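Local coordinates for protein 2'-5' RNA Ligase (Thermus thermophilus, PDB 1IUH) that belongs to the LigT-like phosphoesterase family of the 2H clan, a bilobal alpha/beta fold built on antiparallel strands flanked by helices, at residues Leu57-Arg62 / Ala107-Leu112; Trp89-Glu94 / Val146-Glu151; Glu96-Leu101 / Trp152-Phe157. One frame throughout, in Å; residues are numbered along the deposited sequence.

Interaction 1 of 3, residues Leu57-Arg62 / Ala107-Leu112; sequences LALGHR and AGVEEL
Leu59 of helix 53-66 packs its branched end against the backbone of helix 96-113 at Gly108, and this is almost wholly an apolar contact between a side chain and a main chain. CD2 of Leu59 sits 3.7 Å from Gly108 CA, while its other methyl, CD1, stands 4.0 Å from that same Gly108 CA, so both methyls press on the glycine from the same side, CD2 the closer. The first torsion puts Leu59 CG anti to the backbone N (chi1 -179°), which extends the side chain across to the other helix. Because Gly108 has no side chain, which would run into Leu59 CD1, the methyls settle directly on the helix backbone and the CA atoms of Leu59 and Gly108 stand 6.4 Å apart. This is helix-helix packing in the LigT-like fold, with a glycine as the point of close approach. Side chain to side chain, the contact is lighter: Leu59 CD2 lies 4.2 Å from Val109 CG2. Val109 also touches Leu43 and Leu45 of strand 39-47, and Ile120 and Trp123. Charge plays a looser part on the solvent side, where Arg62 NH1 and Glu111 OE2 are 4.9 Å apart, opposite in sign but too distant for a salt bridge.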
ATOM      1  N   LEU A  57       5.190   0.671 -16.368  1.00 19.17           N
ATOM      2  CA  LEU A  57       5.606  -0.728 -16.505  1.00 19.02           C
ATOM      3  C   LEU A  57       7.109  -0.820 -16.553  1.00 18.89           C
ATOM      4  O   LEU A  57       7.718  -1.649 -15.840  1.00 22.37           O
ATOM      5  CB  LEU A  57       4.996  -1.377 -17.776  1.00 16.77           C
ATOM      6  CG  LEU A  57       3.471  -1.637 -17.649  1.00 18.43           C
ATOM      7  CD1 LEU A  57       2.850  -2.085 -18.984  1.00 18.29           C
ATOM      8  CD2 LEU A  57       3.187  -2.711 -16.562  1.00 17.44           C
ATOM      9  N   ALA A  58       7.729   0.042 -17.349  1.00 17.55           N
ATOM     10  CA  ALA A  58       9.175  -0.011 -17.483  1.00 17.30           C
ATOM     11  C   ALA A  58       9.869   0.373 -16.147  1.00 18.15           C
ATOM     12  O   ALA A  58      10.882  -0.227 -15.696  1.00 16.85           O
ATOM     13  CB  ALA A  58       9.588   0.895 -18.633  1.00 16.82           C
ATOM     14  N   LEU A  59       9.285   1.372 -15.504  1.00 18.32           N
ATOM     15  CA  LEU A  59       9.777   1.799 -14.245  1.00 17.93           C
ATOM     16  C   LEU A  59       9.744   0.617 -13.279  1.00 18.13           C
ATOM     17  O   LEU A  59      10.709   0.379 -12.533  1.00 19.37           O
ATOM     18  CB  LEU A  59       8.944   2.933 -13.740  1.00 18.32           C
ATOM     19  CG  LEU A  59       9.410   3.493 -12.390  1.00 21.41           C
ATOM     20  CD1 LEU A  59      10.929   3.658 -12.361  1.00 19.33           C
ATOM     21  CD2 LEU A  59       8.746   4.830 -12.173  1.00 19.16           C
ATOM     22  N   GLY A  60       8.680  -0.164 -13.324  1.00 17.60           N
ATOM     23  CA  GLY A  60       8.596  -1.307 -12.411  1.00 17.03           C
ATOM     24  C   GLY A  60       9.696  -2.333 -12.711  1.00 19.95           C
ATOM     25  O   GLY A  60      10.412  -2.808 -11.793  1.00 17.15           O
ATOM     26  N   HIS A  61       9.852  -2.677 -14.005  1.00 19.84           N
ATOM     27  CA  HIS A  61      10.875  -3.651 -14.354  1.00 19.67           C
ATOM     28  C   HIS A  61      12.246  -3.122 -13.955  1.00 20.06           C
ATOM     29  O   HIS A  61      13.067  -3.864 -13.435  1.00 20.12           O
ATOM     30  CB  HIS A  61      10.854  -4.002 -15.858  1.00 17.55           C
ATOM     31  CG  HIS A  61       9.550  -4.552 -16.350  1.00 16.31           C
ATOM     32  ND1 HIS A  61       9.067  -5.799 -15.981  1.00 17.27           N
ATOM     33  CD2 HIS A  61       8.637  -4.034 -17.206  1.00 13.26           C
ATOM     34  CE1 HIS A  61       7.919  -6.023 -16.598  1.00 14.75           C
ATOM     35  NE2 HIS A  61       7.638  -4.966 -17.344  1.00 16.90           N
ATOM     36  N   ARG A  62      12.504  -1.846 -14.191  1.00 22.48           N
ATOM     37  CA  ARG A  62      13.820  -1.285 -13.810  1.00 25.95           C
ATOM     38  C   ARG A  62      14.107  -1.422 -12.299  1.00 25.91           C
ATOM     39  O   ARG A  62      15.127  -1.968 -11.880  1.00 25.92           O
ATOM     40  CB  ARG A  62      13.906   0.184 -14.190  1.00 28.15           C
ATOM     41  CG  ARG A  62      14.735   0.407 -15.368  1.00 35.64           C
ATOM     42  CD  ARG A  62      14.574   1.835 -15.864  1.00 39.46           C
ATOM     43  NE  ARG A  62      15.458   2.743 -15.154  1.00 43.73           N
ATOM     44  CZ  ARG A  62      15.167   4.009 -14.862  1.00 46.54           C
ATOM     45  NH1 ARG A  62      13.980   4.524 -15.218  1.00 47.67           N
ATOM     46  NH2 ARG A  62      16.074   4.758 -14.218  1.00 46.10           N
ATOM     47  N   ALA A 107      11.297   8.828  -7.952  1.00 22.07           N
ATOM     48  CA  ALA A 107      12.363   9.321  -8.812  1.00 21.39           C
ATOM     49  C   ALA A 107      12.068   9.152 -10.300  1.00 20.03           C
ATOM     50  O   ALA A 107      12.249  10.084 -11.108  1.00 19.82           O
ATOM     51  CB  ALA A 107      13.650   8.600  -8.446  1.00 20.88           C
ATOM     52  N   GLY A 108      11.600   7.949 -10.634  1.00 19.90           N
ATOM     53  CA  GLY A 108      11.258   7.586 -11.988  1.00 19.03           C
ATOM     54  C   GLY A 108      10.088   8.406 -12.494  1.00 20.14           C
ATOM     55  O   GLY A 108      10.072   8.842 -13.665  1.00 22.18           O
ATOM     56  N   VAL A 109       9.112   8.605 -11.619  1.00 18.29           N
ATOM     57  CA  VAL A 109       7.926   9.378 -11.936  1.00 19.28           C
ATOM     58  C   VAL A 109       8.311  10.818 -12.103  1.00 20.76           C
ATOM     59  O   VAL A 109       7.751  11.502 -12.921  1.00 22.27           O
ATOM     60  CB  VAL A 109       6.810   9.267 -10.824  1.00 17.82           C
ATOM     61  CG1 VAL A 109       5.698  10.200 -11.128  1.00 14.45           C
ATOM     62  CG2 VAL A 109       6.286   7.854 -10.734  1.00 15.51           C
ATOM     63  N   GLU A 110       9.270  11.307 -11.343  1.00 22.92           N
ATOM     64  CA  GLU A 110       9.680  12.693 -11.540  1.00 23.83           C
ATOM     65  C   GLU A 110      10.359  12.856 -12.921  1.00 25.60           C
ATOM     66  O   GLU A 110      10.031  13.771 -13.700  1.00 22.94           O
ATOM     67  CB  GLU A 110      10.610  13.110 -10.414  1.00 24.73           C
ATOM     68  CG  GLU A 110       9.903  13.110  -9.049  1.00 24.63           C
ATOM     69  CD  GLU A 110      10.820  13.433  -7.926  1.00 24.89           C
ATOM     70  OE1 GLU A 110      11.933  12.895  -7.887  1.00 28.65           O
ATOM     71  OE2 GLU A 110      10.439  14.223  -7.057  1.00 30.11           O
ATOM     72  N   GLU A 111      11.291  11.958 -13.227  1.00 26.93           N
ATOM     73  CA  GLU A 111      11.971  12.022 -14.516  1.00 28.72           C
ATOM     74  C   GLU A 111      10.932  12.092 -15.599  1.00 28.52           C
ATOM     75  O   GLU A 111      11.017  12.882 -16.539  1.00 30.25           O
ATOM     76  CB  GLU A 111      12.818  10.774 -14.751  1.00 31.06           C
ATOM     77  CG  GLU A 111      13.202  10.618 -16.185  1.00 37.23           C
ATOM     78  CD  GLU A 111      14.586   9.954 -16.400  1.00 41.10           C
ATOM     79  OE1 GLU A 111      15.577  10.447 -15.797  1.00 43.60           O
ATOM     80  OE2 GLU A 111      14.688   8.966 -17.184  1.00 41.80           O
ATOM     81  N   LEU A 112       9.898  11.292 -15.459  1.00 26.82           N
ATOM     82  CA  LEU A 112       8.910  11.267 -16.507  1.00 24.14           C
ATOM     83  C   LEU A 112       7.926  12.402 -16.491  1.00 24.00           C
ATOM     84  O   LEU A 112       7.397  12.784 -17.511  1.00 22.40           O
ATOM     85  CB  LEU A 112       8.130   9.970 -16.428  1.00 24.74           C
ATOM     86  CG  LEU A 112       6.909  10.005 -17.342  1.00 24.51           C
ATOM     87  CD1 LEU A 112       7.216   9.203 -18.619  1.00 22.57           C
ATOM     88  CD2 LEU A 112       5.728   9.435 -16.616  1.00 23.65           C
TER

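Interaction 2 of 3, residues Trp89-Glu94 / Val146-Glu151; sequences WFAKAE and VLFGLE
Trp89 reaches Val146 first: the far rim of its indole brings CZ2 to 4.1 Å from Val146 CG2, and the methyl lies at the ring's edge, near its plane. With CG anti to the backbone N (chi1 -176°), the indole extends from the strand toward the other segment, and the two side chains cross at about a right angle. Ala91, two residues on, points its CB toward the other segment and meets Phe148. Ala91 CB is 3.8 Å from Phe148 CE1 and 4.0 Å from Phe148 CZ, so the small methyl rests by one end of the phenyl ring. Val146 CG1 also lies over that ring, 3.7 Å above one face of Phe148 and offset toward its rim. No hydrogen bond links the two segments; side chains alone bridge them. Gly149 and Leu150 form a G1 beta bulge opposite Leu74, with Gly149 at positive phi, as strand 150-164 begins. Val146 N is tied to Thr77 OG1 on strand 70-80, which pairs with both strand 88-94 and strand 150-164, and helix 11-21 adds Leu17 to the apolar cluster against Ala91 and Phe148.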
ATOM      1  N   TRP A  89      -7.904   2.692   9.895  1.00 29.21           N
ATOM      2  CA  TRP A  89      -7.238   1.864  10.873  1.00 28.93           C
ATOM      3  C   TRP A  89      -6.237   1.046  10.052  1.00 29.51           C
ATOM      4  O   TRP A  89      -6.654   0.338   9.124  1.00 31.44           O
ATOM      5  CB  TRP A  89      -8.210   0.933  11.580  1.00 26.76           C
ATOM      6  CG  TRP A  89      -7.519   0.148  12.671  1.00 26.26           C
ATOM      7  CD1 TRP A  89      -6.584   0.626  13.554  1.00 27.00           C
ATOM      8  CD2 TRP A  89      -7.785  -1.192  13.063  1.00 24.14           C
ATOM      9  NE1 TRP A  89      -6.266  -0.330  14.471  1.00 24.78           N
ATOM     10  CE2 TRP A  89      -6.988  -1.460  14.197  1.00 24.75           C
ATOM     11  CE3 TRP A  89      -8.627  -2.204  12.570  1.00 25.02           C
ATOM     12  CZ2 TRP A  89      -7.004  -2.718  14.869  1.00 24.04           C
ATOM     13  CZ3 TRP A  89      -8.641  -3.466  13.244  1.00 24.46           C
ATOM     14  CH2 TRP A  89      -7.833  -3.693  14.381  1.00 22.32           C
ATOM     15  N   PHE A  90      -4.945   1.114  10.411  1.00 27.08           N
ATOM     16  CA  PHE A  90      -3.899   0.416   9.679  1.00 25.26           C
ATOM     17  C   PHE A  90      -2.854  -0.254  10.516  1.00 24.27           C
ATOM     18  O   PHE A  90      -2.656   0.039  11.677  1.00 22.94           O
ATOM     19  CB  PHE A  90      -3.161   1.391   8.730  1.00 24.64           C
ATOM     20  CG  PHE A  90      -2.488   2.565   9.458  1.00 23.92           C
ATOM     21  CD1 PHE A  90      -1.298   2.388  10.152  1.00 22.33           C
ATOM     22  CD2 PHE A  90      -3.124   3.804   9.554  1.00 23.28           C
ATOM     23  CE1 PHE A  90      -0.770   3.400  10.920  1.00 21.74           C
ATOM     24  CE2 PHE A  90      -2.588   4.835  10.342  1.00 20.23           C
ATOM     25  CZ  PHE A  90      -1.436   4.640  11.010  1.00 20.85           C
ATOM     26  N   ALA A  91      -2.135  -1.151   9.876  1.00 25.31           N
ATOM     27  CA  ALA A  91      -1.058  -1.799  10.567  1.00 26.23           C
ATOM     28  C   ALA A  91       0.256  -1.114  10.110  1.00 25.93           C
ATOM     29  O   ALA A  91       0.373  -0.740   8.942  1.00 25.72           O
ATOM     30  CB  ALA A  91      -1.050  -3.277  10.208  1.00 24.84           C
ATOM     31  N   LYS A  92       1.227  -0.945  11.022  1.00 26.55           N
ATOM     32  CA  LYS A  92       2.533  -0.389  10.654  1.00 25.66           C
ATOM     33  C   LYS A  92       3.447  -1.579  10.279  1.00 26.11           C
ATOM     34  O   LYS A  92       3.481  -2.612  10.950  1.00 25.51           O
ATOM     35  CB  LYS A  92       3.177   0.460  11.794  1.00 25.93           C
ATOM     36  CG  LYS A  92       2.371   1.718  12.314  1.00 29.88           C
ATOM     37  CD  LYS A  92       3.254   2.803  13.032  1.00 32.36           C
ATOM     38  CE  LYS A  92       2.755   3.269  14.478  1.00 35.20           C
ATOM     39  NZ  LYS A  92       1.829   4.482  14.636  1.00 36.11           N
ATOM     40  N   ALA A  93       4.155  -1.452   9.165  1.00 26.56           N
ATOM     41  CA  ALA A  93       5.098  -2.485   8.739  1.00 27.08           C
ATOM     42  C   ALA A  93       6.388  -1.696   8.618  1.00 27.01           C
ATOM     43  O   ALA A  93       6.334  -0.476   8.526  1.00 27.54           O
ATOM     44  CB  ALA A  93       4.719  -3.050   7.396  1.00 26.33           C
ATOM     45  N   GLU A  94       7.534  -2.361   8.623  1.00 27.27           N
ATOM     46  CA  GLU A  94       8.794  -1.629   8.506  1.00 28.14           C
ATOM     47  C   GLU A  94       9.876  -2.406   7.789  1.00 26.95           C
ATOM     48  O   GLU A  94       9.912  -3.636   7.852  1.00 27.87           O
ATOM     49  CB  GLU A  94       9.295  -1.222   9.892  1.00 30.73           C
ATOM     50  CG  GLU A  94      10.079  -2.282  10.613  1.00 35.10           C
ATOM     51  CD  GLU A  94      10.424  -1.866  12.044  1.00 39.44           C
ATOM     52  OE1 GLU A  94      10.934  -0.720  12.203  1.00 38.57           O
ATOM     53  OE2 GLU A  94      10.183  -2.687  12.988  1.00 39.89           O
ATOM     54  N   VAL A 146      -2.817  -3.339  18.344  1.00 40.14           N
ATOM     55  CA  VAL A 146      -2.617  -4.761  18.072  1.00 39.87           C
ATOM     56  C   VAL A 146      -1.130  -4.941  17.713  1.00 40.58           C
ATOM     57  O   VAL A 146      -0.679  -4.409  16.678  1.00 39.98           O
ATOM     58  CB  VAL A 146      -3.446  -5.299  16.863  1.00 37.89           C
ATOM     59  CG1 VAL A 146      -2.978  -6.713  16.519  1.00 36.18           C
ATOM     60  CG2 VAL A 146      -4.912  -5.352  17.189  1.00 37.37           C
ATOM     61  N   LEU A 147      -0.375  -5.651  18.562  1.00 40.15           N
ATOM     62  CA  LEU A 147       1.047  -5.899  18.286  1.00 40.86           C
ATOM     63  C   LEU A 147       1.174  -7.125  17.447  1.00 40.79           C
ATOM     64  O   LEU A 147       0.474  -8.113  17.688  1.00 41.28           O
ATOM     65  CB  LEU A 147       1.825  -6.100  19.560  1.00 41.38           C
ATOM     66  CG  LEU A 147       1.632  -4.869  20.431  1.00 44.04           C
ATOM     67  CD1 LEU A 147       2.697  -4.882  21.557  1.00 45.53           C
ATOM     68  CD2 LEU A 147       1.766  -3.585  19.558  1.00 45.24           C
ATOM     69  N   PHE A 148       2.063  -7.091  16.465  1.00 40.66           N
ATOM     70  CA  PHE A 148       2.192  -8.260  15.599  1.00 41.02           C
ATOM     71  C   PHE A 148       3.472  -9.101  15.710  1.00 41.93           C
ATOM     72  O   PHE A 148       3.393 -10.338  15.873  1.00 41.76           O
ATOM     73  CB  PHE A 148       2.034  -7.850  14.143  1.00 39.77           C
ATOM     74  CG  PHE A 148       0.722  -7.206  13.827  1.00 38.30           C
ATOM     75  CD1 PHE A 148       0.593  -5.830  13.842  1.00 36.12           C
ATOM     76  CD2 PHE A 148      -0.373  -7.981  13.419  1.00 38.15           C
ATOM     77  CE1 PHE A 148      -0.616  -5.220  13.443  1.00 36.34           C
ATOM     78  CE2 PHE A 148      -1.577  -7.372  13.018  1.00 36.76           C
ATOM     79  CZ  PHE A 148      -1.688  -5.981  13.030  1.00 35.23           C
ATOM     80  N   GLY A 149       4.627  -8.418  15.582  1.00 41.67           N
ATOM     81  CA  GLY A 149       5.931  -9.068  15.607  1.00 40.74           C
ATOM     82  C   GLY A 149       5.917 -10.236  14.646  1.00 40.97           C
ATOM     83  O   GLY A 149       5.989 -11.395  15.049  1.00 43.68           O
ATOM     84  N   LEU A 150       5.783  -9.959  13.362  1.00 38.37           N
ATOM     85  CA  LEU A 150       5.751 -11.028  12.380  1.00 35.39           C
ATOM     86  C   LEU A 150       6.641 -10.629  11.188  1.00 33.78           C
ATOM     87  O   LEU A 150       6.371  -9.629  10.544  1.00 33.84           O
ATOM     88  CB  LEU A 150       4.316 -11.275  11.919  1.00 33.86           C
ATOM     89  CG  LEU A 150       4.181 -12.042  10.592  1.00 35.98           C
ATOM     90  CD1 LEU A 150       4.887 -13.401  10.712  1.00 33.95           C
ATOM     91  CD2 LEU A 150       2.722 -12.212  10.183  1.00 35.04           C
ATOM     92  N   GLU A 151       7.669 -11.428  10.891  1.00 31.32           N
ATOM     93  CA  GLU A 151       8.598 -11.138   9.796  1.00 28.95           C
ATOM     94  C   GLU A 151       8.184 -11.931   8.574  1.00 26.51           C
ATOM     95  O   GLU A 151       7.679 -13.020   8.675  1.00 27.43           O
ATOM     96  CB  GLU A 151      10.060 -11.493  10.183  1.00 27.33           C
ATOM     97  CG  GLU A 151      11.128 -10.855   9.277  1.00 32.70           C
ATOM     98  CD  GLU A 151      12.613 -11.318   9.529  1.00 34.54           C
ATOM     99  OE1 GLU A 151      13.220 -11.034  10.584  1.00 34.37           O
ATOM    100  OE2 GLU A 151      13.187 -11.979   8.641  1.00 35.58           O
TER

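Interaction 3 of 3, residues Glu96-Leu101 / Trp152-Phe157; sequences EGFLRL and WPVEGF
Phe98 and Leu101 both hold CG anti to their carbonyl carbon (chi1 -65° and -67°), and from one turn of helix 96-113 they reach across to Trp152, Val154 and Phe157. Phe157 adopts the less common rotamer, its CG placed between the backbone N and the carbonyl carbon (chi1 61°), and from there its ring meets Leu101. The arrangement is helix-on-sheet packing within the LigT-like fold: the first turns of the helix lie against strand 150-164, whose irregular course is interrupted at Glu155. Trp152, Val154 and Phe157 supply the apolar groups that this part of the strand turns to the helix.

Phe98 carries two of the three contacts. The outer end of its ring sits beside Val154, with Phe98 CE2 3.9 Å and Phe98 CZ 4.0 Å from Val154 CG2. The indole of Trp152 comes to the edge of the same phenyl ring, near its plane, with CH2 of Trp152 4.1 Å from Phe98 CZ; the two side chains cross at about a right angle. Val154 CG2 also lies 3.6 Å above one face of the Trp152 ring, offset toward its rim, so this single methyl joins both aromatic groups in one cluster.

The strand is held in the sheet by backbone hydrogen bonds between Trp152 and Ala72 and between Val154 and Phe70, and Phe70 also meets the Phe98 ring edge-to-face. Leu42 of strand 39-47 touches both Phe98 and Phe157, so a further strand contributes to this core. Arg100 of the same helix forms a salt bridge with Glu67 through NE. Farther along the strand, where it resumes after Glu155, Leu101 approaches Phe157 at a slant, its CD1 4.0 Å from Phe157 CD2.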
ATOM      1  N   GLU A  96      13.741  -1.055   5.425  1.00 27.75           N
ATOM      2  CA  GLU A  96      14.454  -0.150   4.531  1.00 29.74           C
ATOM      3  C   GLU A  96      13.962  -0.302   3.067  1.00 28.79           C
ATOM      4  O   GLU A  96      13.804   0.692   2.314  1.00 27.45           O
ATOM      5  CB  GLU A  96      15.917  -0.515   4.556  1.00 32.83           C
ATOM      6  CG  GLU A  96      16.765   0.531   5.200  1.00 40.09           C
ATOM      7  CD  GLU A  96      16.678   1.852   4.485  1.00 42.43           C
ATOM      8  OE1 GLU A  96      16.045   2.800   5.053  1.00 44.19           O
ATOM      9  OE2 GLU A  96      17.238   1.922   3.353  1.00 43.80           O
ATOM     10  N   GLY A  97      13.771  -1.572   2.699  1.00 26.80           N
ATOM     11  CA  GLY A  97      13.337  -1.943   1.372  1.00 26.18           C
ATOM     12  C   GLY A  97      12.096  -1.212   0.897  1.00 25.76           C
ATOM     13  O   GLY A  97      12.065  -0.857  -0.295  1.00 25.40           O
ATOM     14  N   PHE A  98      11.099  -1.002   1.778  1.00 22.80           N
ATOM     15  CA  PHE A  98       9.909  -0.278   1.365  1.00 22.51           C
ATOM     16  C   PHE A  98      10.298   1.129   1.019  1.00 23.54           C
ATOM     17  O   PHE A  98       9.824   1.682   0.025  1.00 24.77           O
ATOM     18  CB  PHE A  98       8.824  -0.187   2.451  1.00 20.49           C
ATOM     19  CG  PHE A  98       8.240  -1.495   2.840  1.00 18.48           C
ATOM     20  CD1 PHE A  98       8.152  -1.844   4.197  1.00 15.97           C
ATOM     21  CD2 PHE A  98       7.800  -2.419   1.850  1.00 17.14           C
ATOM     22  CE1 PHE A  98       7.631  -3.103   4.576  1.00 17.01           C
ATOM     23  CE2 PHE A  98       7.277  -3.690   2.219  1.00 17.78           C
ATOM     24  CZ  PHE A  98       7.188  -4.039   3.592  1.00 15.40           C
ATOM     25  N   LEU A  99      11.155   1.721   1.836  1.00 24.79           N
ATOM     26  CA  LEU A  99      11.533   3.102   1.589  1.00 24.70           C
ATOM     27  C   LEU A  99      12.340   3.167   0.316  1.00 22.94           C
ATOM     28  O   LEU A  99      12.113   4.057  -0.483  1.00 22.88           O
ATOM     29  CB  LEU A  99      12.328   3.703   2.762  1.00 27.58           C
ATOM     30  CG  LEU A  99      11.876   3.805   4.254  1.00 31.41           C
ATOM     31  CD1 LEU A  99      10.376   3.584   4.485  1.00 32.39           C
ATOM     32  CD2 LEU A  99      12.656   2.780   5.084  1.00 31.57           C
ATOM     33  N   ARG A 100      13.260   2.227   0.106  1.00 21.28           N
ATOM     34  CA  ARG A 100      14.069   2.224  -1.137  1.00 20.34           C
ATOM     35  C   ARG A 100      13.163   2.092  -2.402  1.00 19.41           C
ATOM     36  O   ARG A 100      13.286   2.854  -3.378  1.00 19.03           O
ATOM     37  CB  ARG A 100      15.162   1.122  -1.115  1.00 19.74           C
ATOM     38  CG  ARG A 100      16.289   1.348  -0.091  1.00 20.11           C
ATOM     39  CD  ARG A 100      17.241   0.167   0.004  1.00 20.38           C
ATOM     40  NE  ARG A 100      18.007  -0.059  -1.222  1.00 23.59           N
ATOM     41  CZ  ARG A 100      19.071   0.663  -1.633  1.00 26.32           C
ATOM     42  NH1 ARG A 100      19.559   1.674  -0.921  1.00 26.32           N
ATOM     43  NH2 ARG A 100      19.623   0.429  -2.816  1.00 25.83           N
ATOM     44  N   LEU A 101      12.219   1.171  -2.388  1.00 18.12           N
ATOM     45  CA  LEU A 101      11.328   1.105  -3.556  1.00 19.44           C
ATOM     46  C   LEU A 101      10.476   2.387  -3.707  1.00 19.93           C
ATOM     47  O   LEU A 101      10.238   2.863  -4.808  1.00 21.46           O
ATOM     48  CB  LEU A 101      10.407  -0.125  -3.484  1.00 18.05           C
ATOM     49  CG  LEU A 101      11.121  -1.474  -3.599  1.00 17.50           C
ATOM     50  CD1 LEU A 101      10.071  -2.618  -3.457  1.00 18.45           C
ATOM     51  CD2 LEU A 101      11.888  -1.548  -4.917  1.00 15.64           C
ATOM     52  N   TRP A 152       8.354 -11.368   7.406  1.00 24.05           N
ATOM     53  CA  TRP A 152       8.039 -12.122   6.218  1.00 22.63           C
ATOM     54  C   TRP A 152       8.955 -11.623   5.106  1.00 23.01           C
ATOM     55  O   TRP A 152       9.507 -10.522   5.192  1.00 25.20           O
ATOM     56  CB  TRP A 152       6.561 -11.966   5.867  1.00 17.70           C
ATOM     57  CG  TRP A 152       6.235 -10.854   4.955  1.00 18.58           C
ATOM     58  CD1 TRP A 152       6.057 -10.942   3.603  1.00 16.23           C
ATOM     59  CD2 TRP A 152       5.826  -9.530   5.324  1.00 17.90           C
ATOM     60  NE1 TRP A 152       5.539  -9.783   3.124  1.00 15.46           N
ATOM     61  CE2 TRP A 152       5.383  -8.894   4.141  1.00 16.91           C
ATOM     62  CE3 TRP A 152       5.784  -8.825   6.540  1.00 18.78           C
ATOM     63  CZ2 TRP A 152       4.892  -7.583   4.125  1.00 18.07           C
ATOM     64  CZ3 TRP A 152       5.304  -7.530   6.542  1.00 18.34           C
ATOM     65  CH2 TRP A 152       4.858  -6.911   5.344  1.00 19.66           C
ATOM     66  N   PRO A 153       9.145 -12.428   4.062  1.00 23.47           N
ATOM     67  CA  PRO A 153       9.990 -12.127   2.886  1.00 22.78           C
ATOM     68  C   PRO A 153       9.285 -11.316   1.818  1.00 22.38           C
ATOM     69  O   PRO A 153       8.334 -11.812   1.248  1.00 24.50           O
ATOM     70  CB  PRO A 153      10.331 -13.544   2.320  1.00 22.21           C
ATOM     71  CG  PRO A 153      10.156 -14.466   3.529  1.00 22.97           C
ATOM     72  CD  PRO A 153       8.868 -13.877   4.138  1.00 23.57           C
ATOM     73  N   VAL A 154       9.727 -10.105   1.498  1.00 22.63           N
ATOM     74  CA  VAL A 154       9.071  -9.336   0.393  1.00 21.69           C
ATOM     75  C   VAL A 154       9.853  -9.641  -0.874  1.00 21.27           C
ATOM     76  O   VAL A 154      11.023  -9.285  -0.959  1.00 20.94           O
ATOM     77  CB  VAL A 154       9.092  -7.798   0.640  1.00 21.05           C
ATOM     78  CG1 VAL A 154       8.464  -7.082  -0.508  1.00 19.67           C
ATOM     79  CG2 VAL A 154       8.359  -7.452   1.953  1.00 20.03           C
ATOM     80  N   GLU A 155       9.203 -10.303  -1.836  1.00 22.29           N
ATOM     81  CA  GLU A 155       9.807 -10.738  -3.101  1.00 21.86           C
ATOM     82  C   GLU A 155       9.435  -9.965  -4.334  1.00 22.38           C
ATOM     83  O   GLU A 155       9.956 -10.244  -5.418  1.00 21.63           O
ATOM     84  CB  GLU A 155       9.436 -12.161  -3.380  1.00 22.71           C
ATOM     85  CG  GLU A 155       9.210 -12.887  -2.154  1.00 27.30           C
ATOM     86  CD  GLU A 155      10.281 -13.884  -1.902  1.00 30.51           C
ATOM     87  OE1 GLU A 155      11.455 -13.559  -2.237  1.00 31.62           O
ATOM     88  OE2 GLU A 155       9.936 -14.982  -1.362  1.00 32.47           O
ATOM     89  N   GLY A 156       8.521  -9.010  -4.211  1.00 22.78           N
ATOM     90  CA  GLY A 156       8.158  -8.245  -5.396  1.00 21.09           C
ATOM     91  C   GLY A 156       6.992  -7.340  -5.137  1.00 20.39           C
ATOM     92  O   GLY A 156       6.510  -7.267  -4.018  1.00 21.58           O
ATOM     93  N   PHE A 157       6.549  -6.624  -6.158  1.00 20.10           N
ATOM     94  CA  PHE A 157       5.424  -5.704  -5.992  1.00 20.26           C
ATOM     95  C   PHE A 157       4.678  -5.578  -7.312  1.00 20.22           C
ATOM     96  O   PHE A 157       5.053  -6.204  -8.302  1.00 21.55           O
ATOM     97  CB  PHE A 157       5.938  -4.359  -5.527  1.00 17.81           C
ATOM     98  CG  PHE A 157       6.866  -3.727  -6.495  1.00 19.37           C
ATOM     99  CD1 PHE A 157       6.429  -2.677  -7.342  1.00 17.84           C
ATOM    100  CD2 PHE A 157       8.184  -4.199  -6.630  1.00 16.31           C
ATOM    101  CE1 PHE A 157       7.319  -2.121  -8.319  1.00 16.83           C
ATOM    102  CE2 PHE A 157       9.057  -3.649  -7.601  1.00 16.48           C
ATOM    103  CZ  PHE A 157       8.624  -2.613  -8.448  1.00 14.41           C
TER

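How the interactions relate
Interaction 3 is the most thoroughly buried of the three, all five touching residues lying inside; interaction 1 is also buried where it touches, though it lies farther from the chain's centre and has charged residues on its solvent side; interaction 2 is partly buried. Interactions 1 and 3 share helix 96-113, and Gly60 O meets Phe157 CZ at 3.8 Å; interactions 2 and 3 share strand 150-164, with Ala93 CB 4.1 Å from Phe98 CE1. Interactions 1 and 2 lie on opposite sides of the chain's centre, their own centres 29 Å apart. All three lack hydrogen bonds between segments: aliphatic groups meet a glycine backbone in interaction 1, whereas aromatic rings dominate the other two.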